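PDB 1SZ9: PCF11 protein from Saccharomyces cerevisiae, which is a 3'-RNA-processing factor whose CTD-interacting domain recognises the carboxy-terminal domain of RNA polymerase II. Local coordinates for residues A[72-75]-A[76-80]. Residues are numbered along the deposited sequence; the frame is centred on the assembly and turned at random.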
loop_
_atom_site.group_PDB
_atom_site.type_symbol
_atom_site.label_atom_id
_atom_site.label_comp_id
_atom_site.label_asym_id
_atom_site.label_seq_id
_atom_site.Cartn_x
_atom_site.Cartn_y
_atom_site.Cartn_z
ATOM N N LYS A 72 6.414 -5.309 2.540
ATOM C CA LYS A 72 7.485 -6.186 2.072
ATOM C C LYS A 72 8.767 -6.153 2.914
ATOM O O LYS A 72 9.452 -7.162 3.042
ATOM C CB LYS A 72 7.860 -5.835 0.638
ATOM C CG LYS A 72 6.957 -6.463 -0.408
ATOM C CD LYS A 72 7.390 -6.057 -1.797
ATOM C CE LYS A 72 6.553 -6.743 -2.873
ATOM N NZ LYS A 72 6.891 -6.159 -4.196
ATOM N N ASN A 73 9.093 -5.000 3.485
ATOM C CA ASN A 73 10.331 -4.877 4.244
ATOM C C ASN A 73 10.197 -4.949 5.748
ATOM O O ASN A 73 11.144 -5.334 6.431
ATOM C CB ASN A 73 11.051 -3.590 3.844
ATOM C CG ASN A 73 11.362 -3.557 2.361
ATOM O OD1 ASN A 73 11.999 -4.469 1.839
ATOM N ND2 ASN A 73 10.907 -2.516 1.674
ATOM N N VAL A 74 9.041 -4.551 6.263
ATOM C CA VAL A 74 8.812 -4.607 7.694
ATOM C C VAL A 74 8.002 -5.866 7.978
ATOM O O VAL A 74 8.364 -6.654 8.850
ATOM C CB VAL A 74 8.042 -3.371 8.211
ATOM C CG1 VAL A 74 7.996 -3.386 9.749
ATOM C CG2 VAL A 74 8.722 -2.090 7.732
ATOM N N GLY A 75 6.922 -6.057 7.221
ATOM C CA GLY A 75 6.060 -7.215 7.402
ATOM C C GLY A 75 5.044 -6.957 8.496
ATOM O O GLY A 75 4.425 -5.896 8.531
ATOM N N SER A 76 4.875 -7.919 9.400
ATOM C CA SER A 76 3.929 -7.771 10.493
ATOM C C SER A 76 4.300 -6.576 11.373
ATOM O O SER A 76 5.465 -6.244 11.521
ATOM C CB SER A 76 3.889 -9.048 11.344
ATOM O OG SER A 76 2.848 -8.955 12.320
ATOM N N PRO A 77 3.303 -5.902 11.957
ATOM C CA PRO A 77 1.856 -6.157 11.870
ATOM C C PRO A 77 1.179 -5.453 10.678
ATOM O O PRO A 77 -0.051 -5.526 10.493
ATOM C CB PRO A 77 1.355 -5.615 13.193
ATOM C CG PRO A 77 2.174 -4.381 13.333
ATOM C CD PRO A 77 3.581 -4.840 12.937
ATOM N N TYR A 78 1.983 -4.771 9.871
ATOM C CA TYR A 78 1.447 -4.050 8.721
ATOM C C TYR A 78 0.773 -4.955 7.681
ATOM O O TYR A 78 -0.288 -4.615 7.170
ATOM C CB TYR A 78 2.560 -3.207 8.098
ATOM C CG TYR A 78 3.131 -2.210 9.077
ATOM C CD1 TYR A 78 2.421 -1.059 9.437
ATOM C CD2 TYR A 78 4.368 -2.442 9.685
ATOM C CE1 TYR A 78 2.936 -0.163 10.386
ATOM C CE2 TYR A 78 4.886 -1.563 10.633
ATOM C CZ TYR A 78 4.170 -0.431 10.977
ATOM O OH TYR A 78 4.712 0.418 11.914
ATOM N N THR A 79 1.375 -6.107 7.384
ATOM C CA THR A 79 0.797 -7.046 6.432
ATOM C C THR A 79 -0.603 -7.454 6.906
ATOM O O THR A 79 -1.519 -7.653 6.100
ATOM C CB THR A 79 1.652 -8.336 6.311
ATOM O OG1 THR A 79 1.999 -8.788 7.624
ATOM C CG2 THR A 79 2.922 -8.097 5.481
ATOM N N ILE A 80 -0.759 -7.584 8.222
ATOM C CA ILE A 80 -2.036 -7.964 8.814
ATOM C C ILE A 80 -3.009 -6.796 8.772
ATOM O O ILE A 80 -4.133 -6.935 8.291
ATOM C CB ILE A 80 -1.851 -8.427 10.289
ATOM C CG1 ILE A 80 -1.002 -9.704 10.324
ATOM C CG2 ILE A 80 -3.202 -8.673 10.947
ATOM C CD1 ILE A 80 -0.556 -10.106 11.716
#
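Val74 and Tyr78 meet where helix 57-73 gives way, through a short turn, to helix 78-83. Going outward along Tyr78, CB sits 3.3 Å from Gly75 O, and CD2 stays near that same oxygen, which lies at the ring edge close to the ring plane. Farther along the edge, Tyr78 CE2 packs against Val74 CG1 at 3.7 Å, a methyl placed anti to the valine's backbone N (chi1 -172°). At the tip, OH hydrogen-bonds to Ala34 O on helix 24-36, while the Tyr78 side chain also touches Ala41, Phe44 and Val45 of helix 41-54. A phenylalanine in place of Tyr78 would probably keep the edge contact with Val74 but leave the Ala34 carbonyl without its hydroxyl partner.

Gly75 O, beside the tyrosine, accepts a hydrogen bond from Thr79 N, 3.3 Å long, with the donor well above the carbonyl plane. On the threonine side chain, Thr79 CG2 rests on Gly75 CA at 3.8 Å. Gly75 itself leaves the helix with positive phi (85°), a backbone shape in which a CB would be jammed against the preceding carbonyl O and Ser76 N. The peptide bond before Pro77 is cis, which brings the CA atoms of Ser76 and Pro77 close together. One carbonyl thus ties the turn to the first turn of helix 78-83, and a mostly apolar ring with a single polar anchor joins this corner to two earlier helices of the CID domain.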